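Side-chain contacts in ADP-ribosylating toxin CARDS (Mycoplasma pneumoniae, PDB 4TLV), which transfers ADP-ribose from NAD+ to multiple target proteins, disrupts respiratory epithelium and causes vacuolation of mammalian cells as the main virulence factor of this bacterium: residues V10-L15 and H24-L29; G96-D101 and D194-P199; Q472-L477 and K481-Q486. All blocks are in the same frame, centred on the assembly; numbering follows the deposited sequence.

Interaction 1: residues V10-L15 and H24-L29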
loop_
_atom_site.group_PDB
_atom_site.type_symbol
_atom_site.label_atom_id
_atom_site.label_comp_id
_atom_site.label_asym_id
_atom_site.label_seq_id
_atom_site.Cartn_x
_atom_site.Cartn_y
_atom_site.Cartn_z
ATOM N N VAL A 10 -4.655 -13.863 6.372
ATOM C CA VAL A 10 -4.932 -12.454 6.605
ATOM C C VAL A 10 -4.953 -12.249 8.124
ATOM O O VAL A 10 -4.852 -13.218 8.874
ATOM C CB VAL A 10 -6.258 -11.994 5.947
ATOM C CG1 VAL A 10 -6.142 -12.024 4.418
ATOM C CG2 VAL A 10 -7.448 -12.829 6.408
ATOM N N TYR A 11 -5.076 -11.003 8.574
ATOM C CA TYR A 11 -4.892 -10.676 10.001
ATOM C C TYR A 11 -5.918 -9.677 10.467
ATOM O O TYR A 11 -6.349 -8.808 9.704
ATOM C CB TYR A 11 -3.497 -10.079 10.235
ATOM C CG TYR A 11 -2.449 -11.043 9.798
ATOM C CD1 TYR A 11 -1.961 -11.995 10.680
ATOM C CD2 TYR A 11 -1.988 -11.051 8.479
ATOM C CE1 TYR A 11 -1.030 -12.920 10.275
ATOM C CE2 TYR A 11 -1.055 -11.998 8.064
ATOM C CZ TYR A 11 -0.585 -12.925 8.979
ATOM O OH TYR A 11 0.349 -13.868 8.601
ATOM N N ARG A 12 -6.263 -9.762 11.743
ATOM C CA ARG A 12 -7.263 -8.868 12.296
ATOM C C ARG A 12 -6.991 -8.661 13.779
ATOM O O ARG A 12 -6.785 -9.630 14.520
ATOM C CB ARG A 12 -8.655 -9.481 12.128
ATOM C CG ARG A 12 -9.796 -8.564 12.629
ATOM C CD ARG A 12 -11.141 -9.309 12.603
ATOM N NE ARG A 12 -12.135 -8.621 13.427
ATOM C CZ ARG A 12 -12.859 -7.585 13.020
ATOM N NH1 ARG A 12 -12.715 -7.098 11.787
ATOM N NH2 ARG A 12 -13.722 -7.021 13.860
ATOM N N VAL A 13 -6.988 -7.402 14.204
ATOM C CA VAL A 13 -6.851 -7.076 15.623
ATOM C C VAL A 13 -8.256 -6.899 16.193
ATOM O O VAL A 13 -9.083 -6.181 15.625
ATOM C CB VAL A 13 -6.019 -5.774 15.819
ATOM C CG1 VAL A 13 -6.005 -5.327 17.304
ATOM C CG2 VAL A 13 -4.592 -5.957 15.281
ATOM N N ASP A 14 -8.536 -7.562 17.309
ATOM C CA ASP A 14 -9.870 -7.561 17.879
ATOM C C ASP A 14 -9.702 -7.614 19.395
ATOM O O ASP A 14 -8.796 -8.265 19.889
ATOM C CB ASP A 14 -10.626 -8.799 17.377
ATOM C CG ASP A 14 -12.125 -8.663 17.486
ATOM O OD1 ASP A 14 -12.636 -8.558 18.620
ATOM O OD2 ASP A 14 -12.804 -8.694 16.435
ATOM N N LEU A 15 -10.559 -6.922 20.134
ATOM C CA LEU A 15 -10.428 -6.903 21.590
ATOM C C LEU A 15 -10.958 -8.182 22.248
ATOM O O LEU A 15 -10.642 -8.468 23.401
ATOM C CB LEU A 15 -11.086 -5.649 22.181
ATOM C CG LEU A 15 -10.139 -4.437 22.200
ATOM C CD1 LEU A 15 -9.780 -3.995 20.801
ATOM C CD2 LEU A 15 -10.724 -3.273 22.994
ATOM N N HIS A 24 -15.692 -19.475 18.420
ATOM C CA HIS A 24 -16.829 -18.971 17.653
ATOM C C HIS A 24 -16.508 -18.276 16.329
ATOM O O HIS A 24 -17.428 -17.957 15.585
ATOM C CB HIS A 24 -17.648 -18.003 18.503
ATOM C CG HIS A 24 -18.193 -18.624 19.747
ATOM N ND1 HIS A 24 -19.238 -19.521 19.731
ATOM C CD2 HIS A 24 -17.833 -18.486 21.044
ATOM C CE1 HIS A 24 -19.500 -19.910 20.967
ATOM N NE2 HIS A 24 -18.663 -19.295 21.782
ATOM N N GLY A 25 -15.234 -18.017 16.046
ATOM C CA GLY A 25 -14.882 -17.233 14.867
ATOM C C GLY A 25 -15.295 -15.774 15.020
ATOM O O GLY A 25 -15.384 -15.262 16.138
ATOM N N PHE A 26 -15.539 -15.092 13.900
ATOM C CA PHE A 26 -15.965 -13.697 13.936
ATOM C C PHE A 26 -17.359 -13.545 13.338
ATOM O O PHE A 26 -17.660 -14.117 12.302
ATOM C CB PHE A 26 -14.989 -12.817 13.143
ATOM C CG PHE A 26 -13.602 -12.771 13.717
ATOM C CD1 PHE A 26 -13.287 -11.866 14.729
ATOM C CD2 PHE A 26 -12.619 -13.633 13.256
ATOM C CE1 PHE A 26 -12.020 -11.825 15.267
ATOM C CE2 PHE A 26 -11.330 -13.597 13.789
ATOM C CZ PHE A 26 -11.031 -12.685 14.791
ATOM N N SER A 27 -18.201 -12.756 13.984
ATOM C CA SER A 27 -19.565 -12.542 13.498
ATOM C C SER A 27 -19.672 -11.193 12.814
ATOM O O SER A 27 -18.859 -10.307 13.069
ATOM C CB SER A 27 -20.556 -12.602 14.670
ATOM O OG SER A 27 -20.626 -13.922 15.188
ATOM N N THR A 28 -20.676 -11.022 11.955
ATOM C CA THR A 28 -20.837 -9.761 11.236
ATOM C C THR A 28 -21.553 -8.723 12.100
ATOM O O THR A 28 -22.228 -9.068 13.069
ATOM C CB THR A 28 -21.679 -9.955 9.959
ATOM O OG1 THR A 28 -23.027 -10.261 10.331
ATOM C CG2 THR A 28 -21.117 -11.104 9.095
ATOM N N LEU A 29 -21.427 -7.455 11.728
ATOM C CA LEU A 29 -22.193 -6.384 12.347
ATOM C C LEU A 29 -23.685 -6.505 12.017
ATOM O O LEU A 29 -24.543 -6.310 12.881
ATOM C CB LEU A 29 -21.678 -5.017 11.862
ATOM C CG LEU A 29 -20.250 -4.647 12.276
ATOM C CD1 LEU A 29 -19.697 -3.529 11.389
ATOM C CD2 LEU A 29 -20.212 -4.261 13.752
#

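Interaction 2: residues G96-D101 and D194-P199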
loop_
_atom_site.group_PDB
_atom_site.type_symbol
_atom_site.label_atom_id
_atom_site.label_comp_id
_atom_site.label_asym_id
_atom_site.label_seq_id
_atom_site.Cartn_x
_atom_site.Cartn_y
_atom_site.Cartn_z
ATOM N N GLY A 96 -12.749 -2.600 -5.923
ATOM C CA GLY A 96 -12.990 -1.223 -6.316
ATOM C C GLY A 96 -12.537 -0.937 -7.737
ATOM O O GLY A 96 -13.233 -0.262 -8.484
ATOM N N GLU A 97 -11.380 -1.457 -8.127
ATOM C CA GLU A 97 -10.889 -1.233 -9.487
ATOM C C GLU A 97 -11.808 -1.855 -10.546
ATOM O O GLU A 97 -11.978 -1.322 -11.649
ATOM C CB GLU A 97 -9.486 -1.801 -9.655
ATOM C CG GLU A 97 -8.425 -1.068 -8.830
ATOM C CD GLU A 97 -8.402 0.416 -9.112
ATOM O OE1 GLU A 97 -8.052 0.810 -10.257
ATOM O OE2 GLU A 97 -8.738 1.196 -8.192
ATOM N N ASN A 98 -12.370 -3.007 -10.216
ATOM C CA ASN A 98 -13.297 -3.677 -11.109
ATOM C C ASN A 98 -14.552 -2.815 -11.286
ATOM O O ASN A 98 -15.040 -2.622 -12.409
ATOM C CB ASN A 98 -13.632 -5.094 -10.585
ATOM C CG ASN A 98 -14.450 -5.906 -11.575
ATOM O OD1 ASN A 98 -14.014 -6.157 -12.694
ATOM N ND2 ASN A 98 -15.655 -6.307 -11.166
ATOM N N LEU A 99 -15.049 -2.271 -10.186
ATOM C CA LEU A 99 -16.212 -1.380 -10.219
ATOM C C LEU A 99 -15.934 -0.101 -11.027
ATOM O O LEU A 99 -16.794 0.365 -11.777
ATOM C CB LEU A 99 -16.695 -1.056 -8.799
ATOM C CG LEU A 99 -17.278 -2.243 -8.016
ATOM C CD1 LEU A 99 -17.740 -1.802 -6.655
ATOM C CD2 LEU A 99 -18.430 -2.913 -8.779
ATOM N N LEU A 100 -14.727 0.442 -10.902
ATOM C CA LEU A 100 -14.340 1.600 -11.707
ATOM C C LEU A 100 -14.401 1.252 -13.196
ATOM O O LEU A 100 -14.988 1.983 -13.991
ATOM C CB LEU A 100 -12.933 2.076 -11.342
ATOM C CG LEU A 100 -12.435 3.196 -12.264
ATOM C CD1 LEU A 100 -13.241 4.474 -12.064
ATOM C CD2 LEU A 100 -10.932 3.425 -12.000
ATOM N N ASP A 101 -13.780 0.135 -13.559
ATOM C CA ASP A 101 -13.814 -0.380 -14.920
ATOM C C ASP A 101 -15.265 -0.462 -15.423
ATOM O O ASP A 101 -15.605 0.127 -16.439
ATOM C CB ASP A 101 -13.151 -1.759 -14.931
ATOM C CG ASP A 101 -13.187 -2.436 -16.286
ATOM O OD1 ASP A 101 -13.221 -1.740 -17.322
ATOM O OD2 ASP A 101 -13.140 -3.687 -16.309
ATOM N N ASP A 194 -9.390 -14.927 -5.796
ATOM C CA ASP A 194 -8.585 -14.019 -6.638
ATOM C C ASP A 194 -9.422 -13.123 -7.541
ATOM O O ASP A 194 -8.878 -12.366 -8.345
ATOM C CB ASP A 194 -7.494 -14.755 -7.454
ATOM C CG ASP A 194 -8.061 -15.748 -8.474
ATOM O OD1 ASP A 194 -9.297 -15.859 -8.621
ATOM O OD2 ASP A 194 -7.245 -16.435 -9.139
ATOM N N GLN A 195 -10.740 -13.210 -7.398
ATOM C CA GLN A 195 -11.654 -12.391 -8.200
ATOM C C GLN A 195 -12.166 -11.173 -7.450
ATOM O O GLN A 195 -12.267 -11.186 -6.226
ATOM C CB GLN A 195 -12.866 -13.216 -8.620
ATOM C CG GLN A 195 -12.559 -14.630 -9.011
ATOM C CD GLN A 195 -12.569 -14.801 -10.482
ATOM O OE1 GLN A 195 -13.575 -15.212 -11.058
ATOM N NE2 GLN A 195 -11.444 -14.504 -11.118
ATOM N N PRO A 196 -12.527 -10.119 -8.193
ATOM C CA PRO A 196 -13.195 -8.964 -7.584
ATOM C C PRO A 196 -14.575 -9.384 -7.120
ATOM O O PRO A 196 -15.240 -10.226 -7.758
ATOM C CB PRO A 196 -13.337 -7.957 -8.733
ATOM C CG PRO A 196 -12.917 -8.646 -9.966
ATOM C CD PRO A 196 -12.375 -10.004 -9.654
ATOM N N TRP A 197 -15.010 -8.809 -6.009
ATOM C CA TRP A 197 -16.317 -9.143 -5.452
ATOM C C TRP A 197 -17.457 -8.491 -6.242
ATOM O O TRP A 197 -17.353 -7.339 -6.654
ATOM C CB TRP A 197 -16.401 -8.657 -4.007
ATOM C CG TRP A 197 -17.691 -9.003 -3.372
ATOM C CD1 TRP A 197 -18.026 -10.195 -2.779
ATOM C CD2 TRP A 197 -18.839 -8.154 -3.250
ATOM N NE1 TRP A 197 -19.320 -10.134 -2.303
ATOM C CE2 TRP A 197 -19.840 -8.895 -2.577
ATOM C CE3 TRP A 197 -19.123 -6.846 -3.646
ATOM C CZ2 TRP A 197 -21.094 -8.365 -2.287
ATOM C CZ3 TRP A 197 -20.382 -6.318 -3.357
ATOM C CH2 TRP A 197 -21.344 -7.084 -2.690
ATOM N N LEU A 198 -18.543 -9.232 -6.435
ATOM C CA LEU A 198 -19.814 -8.673 -6.901
ATOM C C LEU A 198 -20.867 -9.438 -6.114
ATOM O O LEU A 198 -20.606 -10.545 -5.663
ATOM C CB LEU A 198 -20.017 -8.915 -8.405
ATOM C CG LEU A 198 -19.231 -7.990 -9.350
ATOM C CD1 LEU A 198 -19.576 -8.310 -10.792
ATOM C CD2 LEU A 198 -19.491 -6.517 -9.047
ATOM N N PRO A 199 -22.060 -8.854 -5.956
ATOM C CA PRO A 199 -23.074 -9.408 -5.053
ATOM C C PRO A 199 -23.831 -10.614 -5.599
ATOM O O PRO A 199 -24.477 -11.301 -4.802
ATOM C CB PRO A 199 -24.050 -8.236 -4.880
ATOM C CG PRO A 199 -23.949 -7.501 -6.162
ATOM C CD PRO A 199 -22.458 -7.531 -6.475
HETATM O O HOH W 1 -16.033 -5.585 -8.327
#

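Interaction 3: residues Q472-L477 and K481-Q486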
loop_
_atom_site.group_PDB
_atom_site.type_symbol
_atom_site.label_atom_id
_atom_site.label_comp_id
_atom_site.label_asym_id
_atom_site.label_seq_id
_atom_site.Cartn_x
_atom_site.Cartn_y
_atom_site.Cartn_z
ATOM N N GLN A 472 10.020 1.552 -13.051
ATOM C CA GLN A 472 10.073 2.386 -14.256
ATOM C C GLN A 472 8.727 2.935 -14.740
ATOM O O GLN A 472 8.609 4.107 -15.096
ATOM C CB GLN A 472 10.732 1.612 -15.406
ATOM C CG GLN A 472 11.043 2.510 -16.587
ATOM C CD GLN A 472 11.841 1.810 -17.641
ATOM O OE1 GLN A 472 13.064 1.932 -17.702
ATOM N NE2 GLN A 472 11.158 1.055 -18.474
ATOM N N ILE A 473 7.714 2.079 -14.764
ATOM C CA ILE A 473 6.416 2.475 -15.279
ATOM C C ILE A 473 5.407 2.367 -14.163
ATOM O O ILE A 473 5.266 1.309 -13.545
ATOM C CB ILE A 473 5.991 1.583 -16.482
ATOM C CG1 ILE A 473 7.128 1.544 -17.513
ATOM C CG2 ILE A 473 4.693 2.105 -17.072
ATOM C CD1 ILE A 473 6.774 0.935 -18.869
ATOM N N PHE A 474 4.711 3.466 -13.920
ATOM C CA PHE A 474 3.870 3.624 -12.744
ATOM C C PHE A 474 2.484 4.108 -13.086
ATOM O O PHE A 474 2.253 4.706 -14.135
ATOM C CB PHE A 474 4.487 4.663 -11.806
ATOM C CG PHE A 474 5.840 4.285 -11.286
ATOM C CD1 PHE A 474 6.981 4.607 -12.008
ATOM C CD2 PHE A 474 5.977 3.622 -10.073
ATOM C CE1 PHE A 474 8.234 4.284 -11.536
ATOM C CE2 PHE A 474 7.240 3.292 -9.596
ATOM C CZ PHE A 474 8.373 3.638 -10.336
ATOM N N TYR A 475 1.557 3.850 -12.170
ATOM C CA TYR A 475 0.212 4.379 -12.274
ATOM C C TYR A 475 -0.046 5.225 -11.039
ATOM O O TYR A 475 0.135 4.748 -9.919
ATOM C CB TYR A 475 -0.755 3.206 -12.338
ATOM C CG TYR A 475 -2.220 3.539 -12.543
ATOM C CD1 TYR A 475 -2.705 3.928 -13.785
ATOM C CD2 TYR A 475 -3.130 3.383 -11.516
ATOM C CE1 TYR A 475 -4.066 4.188 -13.984
ATOM C CE2 TYR A 475 -4.485 3.631 -11.703
ATOM C CZ TYR A 475 -4.950 4.033 -12.942
ATOM O OH TYR A 475 -6.307 4.261 -13.107
ATOM N N ASP A 476 -0.420 6.486 -11.237
ATOM C CA ASP A 476 -0.698 7.377 -10.109
ATOM C C ASP A 476 -2.144 7.222 -9.684
ATOM O O ASP A 476 -3.047 7.642 -10.397
ATOM C CB ASP A 476 -0.448 8.838 -10.472
ATOM C CG ASP A 476 -0.898 9.777 -9.372
ATOM O OD1 ASP A 476 -0.872 9.366 -8.183
ATOM O OD2 ASP A 476 -1.316 10.902 -9.693
ATOM N N LEU A 477 -2.368 6.620 -8.519
ATOM C CA LEU A 477 -3.737 6.375 -8.058
ATOM C C LEU A 477 -4.525 7.653 -7.783
ATOM O O LEU A 477 -5.752 7.624 -7.758
ATOM C CB LEU A 477 -3.719 5.501 -6.802
ATOM C CG LEU A 477 -3.276 4.055 -7.033
ATOM C CD1 LEU A 477 -2.971 3.387 -5.681
ATOM C CD2 LEU A 477 -4.331 3.253 -7.837
ATOM N N LYS A 481 -3.171 8.702 -13.961
ATOM C CA LYS A 481 -2.204 8.857 -15.047
ATOM C C LYS A 481 -1.178 7.715 -15.035
ATOM O O LYS A 481 -0.949 7.065 -13.999
ATOM C CB LYS A 481 -1.517 10.235 -14.984
ATOM C CG LYS A 481 -2.480 11.420 -15.100
ATOM C CD LYS A 481 -1.743 12.716 -15.429
ATOM C CE LYS A 481 -0.870 13.154 -14.263
ATOM N NZ LYS A 481 -1.737 13.528 -13.113
ATOM N N ILE A 482 -0.604 7.432 -16.198
ATOM C CA ILE A 482 0.446 6.432 -16.313
ATOM C C ILE A 482 1.729 7.152 -16.694
ATOM O O ILE A 482 1.723 7.974 -17.611
ATOM C CB ILE A 482 0.098 5.376 -17.376
ATOM C CG1 ILE A 482 -1.010 4.464 -16.833
ATOM C CG2 ILE A 482 1.316 4.526 -17.744
ATOM C CD1 ILE A 482 -1.644 3.556 -17.881
ATOM N N PHE A 483 2.825 6.848 -15.999
ATOM C CA PHE A 483 4.081 7.547 -16.277
ATOM C C PHE A 483 5.311 6.643 -16.301
ATOM O O PHE A 483 5.335 5.564 -15.699
ATOM C CB PHE A 483 4.264 8.781 -15.363
ATOM C CG PHE A 483 4.384 8.466 -13.878
ATOM C CD1 PHE A 483 3.264 8.442 -13.059
ATOM C CD2 PHE A 483 5.630 8.244 -13.297
ATOM C CE1 PHE A 483 3.385 8.179 -11.675
ATOM C CE2 PHE A 483 5.758 7.996 -11.934
ATOM C CZ PHE A 483 4.628 7.969 -11.121
ATOM N N PHE A 484 6.324 7.104 -17.027
ATOM C CA PHE A 484 7.563 6.383 -17.276
ATOM C C PHE A 484 8.659 7.265 -16.681
ATOM O O PHE A 484 8.798 8.423 -17.065
ATOM C CB PHE A 484 7.739 6.269 -18.801
ATOM C CG PHE A 484 8.931 5.474 -19.256
ATOM C CD1 PHE A 484 10.225 5.880 -18.959
ATOM C CD2 PHE A 484 8.754 4.362 -20.082
ATOM C CE1 PHE A 484 11.330 5.150 -19.422
ATOM C CE2 PHE A 484 9.846 3.633 -20.554
ATOM C CZ PHE A 484 11.139 4.027 -20.218
ATOM N N VAL A 485 9.423 6.735 -15.734
ATOM C CA VAL A 485 10.480 7.518 -15.106
ATOM C C VAL A 485 11.798 7.219 -15.804
ATOM O O VAL A 485 12.361 6.145 -15.649
ATOM C CB VAL A 485 10.620 7.219 -13.595
ATOM C CG1 VAL A 485 11.768 8.029 -12.982
ATOM C CG2 VAL A 485 9.300 7.514 -12.862
ATOM N N GLN A 486 12.262 8.173 -16.603
ATOM C CA GLN A 486 13.550 8.053 -17.267
ATOM C C GLN A 486 14.644 8.222 -16.221
ATOM O O GLN A 486 15.612 7.471 -16.176
ATOM C CB GLN A 486 13.689 9.134 -18.338
ATOM C CG GLN A 486 15.028 9.143 -19.039
ATOM C CD GLN A 486 15.081 10.188 -20.148
ATOM O OE1 GLN A 486 15.199 11.387 -19.888
ATOM N NE2 GLN A 486 14.980 9.733 -21.387
HETATM O O HOH W 2 14.231 4.350 -16.740
#

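Interaction 1: residues V10-L15 and H24-L29
Arg-12 turns its CG away from its own backbone N (chi1 -177°) and runs extended from CG to NE, which carries its end out to the ring of Phe-26. Asp-14, two residues on along the strand, points to the same ring. Phe-26 receives the two in different ways. CD of Arg-12 lies over one face in a CH-pi contact, 4.0 Å from the centroid of the Phe-26 ring and 19° off its normal, shifted toward the rim on the CE1 side. NE of Arg-12 is 3.7 Å from Phe-26 CD1, and the guanidinium is steeply inclined to the ring. The carboxylate of Asp-14 comes to the edge instead. Its OD2 is 3.4 Å from Phe-26 CE1, near the ring plane, where the slightly positive ring hydrogens would favour an oxygen.

The same OD2 is also held by Arg-12. The arginine grips Asp-14 side-on in a salt bridge, with NE 3.1 Å from OD2 and NH2 3.2 Å from it. NE meets the anti lone pair, and both nitrogens have the oxygen close to the guanidinium plane. The bridge should hold Arg-12 over the face and Asp-14 at the edge. NH1 of Arg-12 has another partner, the carbonyl of Ser-51. Its place on the first strand is consistent with the conserved first-strand arginine of the cholera- and pertussis-type enzymes.

The contact is buried in the mART domain. Arg-12 and Asp-14 belong to strand 9-14, which pairs with strand 76-84 and bonds to Ser-53 through the Tyr-11 backbone. Phe-26 follows helix 18-24, just past the turn at Gly-25. Its ring also packs on Ile-50 of strand 49-53 and edge-to-face on Tyr-81 of strand 76-84.

Interaction 2: residues G96-D101 and D194-P199
Asn-98 lays its CB and amide over the ring of Pro-196, and the two side chains cross at about a right angle. The closest approach is 3.4 Å, from Asn-98 CB to Pro-196 CB. The amide carbon follows, with Asn-98 CG 3.5 Å from Pro-196 CG. That CG lies opposite the backbone N (chi1 -172°), which swings the amide off helix 92-104 toward the 194-199 loop. Asn-98 ND2 then donates to a water at 3.0 Å. The same water donates to the carbonyl oxygen of Trp-197 at 2.8 Å, so one molecule joins helix and loop.

At the next residue of the helix, Leu-99 meets Leu-198 through methyl groups. Leu-99 CD2 is 3.8 Å from Leu-198 CD2, as the side chains slide past each other in opposite directions.

Between Pro-196 and Leu-198, Trp-197 N bonds to Thr-95 OG1 of the same helix. Other parts of the mART domain hold the indole. Its NE1 bonds to Asp-138, and Tyr-90, Phe-49 and Phe-136 flank it edge-to-face.

The direct touch across the contact is therefore carbon packing. Between the two segments the polar link is a shared water, with the Thr-95 bond beside it. The water satisfies an amide N-H and a loop carbonyl together.

Interaction 3: residues Q472-L477 and K481-Q486
Phe-474 CB sits over one face of the Phe-483 ring, 3.6 Å from its centroid. CG of Phe-483 lies between its backbone N and carbonyl carbon (chi1 64°), which brings the ring back across the neighbouring strand. The two rings are nearly parallel, 19° apart, but slid so far that they barely overlap. Val-485 CG2 adds to this side at 3.7 Å from Phe-474 CE1.

The other face of the hairpin holds Ile-473, Tyr-475, Ile-482 and Phe-484. Ile-482 CG1 meets the edge of the Tyr-475 ring at 3.5 Å from CD1. At the open end, extended Gln-472 stacks along Phe-484. Its amide is nearly parallel to the ring, with NE2 3.4 Å from Phe-484 CZ.

Backbone bonds join the antiparallel strands. Phe-474 and Phe-483 exchange a pair, Val-485 N donates to Gln-472 O, and Asp-476 N donates to Lys-481 O.

Asp-476 OD2 and Lys-481 NZ are 4.3 Å apart, beyond a salt bridge. This beta-trefoil hairpin thus rests on backbone bonds and on apolar packing, aromatic and aliphatic. Its charged pair is joined through Thr-479 OG1 of its own turn, and Lys-481 NZ also reaches the carbonyls of Glu-518 and Met-516.

How the interactions relate
The three contacts follow one another along the chain. Interactions 1 and 2 both lie in the N-terminal mART domain, with centres about 23 Å apart and nearest atoms about 11 Å apart. Interaction 1 involves strand 9-14, and interaction 2 involves helix 92-104. Interaction 3 belongs to the D3 beta-trefoil. It lies about 37 Å from interaction 1, centre to centre, across the middle of the chain. Interactions 2 and 3 come much nearer, about 5 Å between nearest atoms, without touching. Arg-126 spans them: it makes a salt bridge with Glu-97 and a hydrogen bond with Tyr-475. Asp-101 also bonds to Ser-529 of D3. Interactions 2 and 3 thus flank the interface where the catalytic domain meets D3.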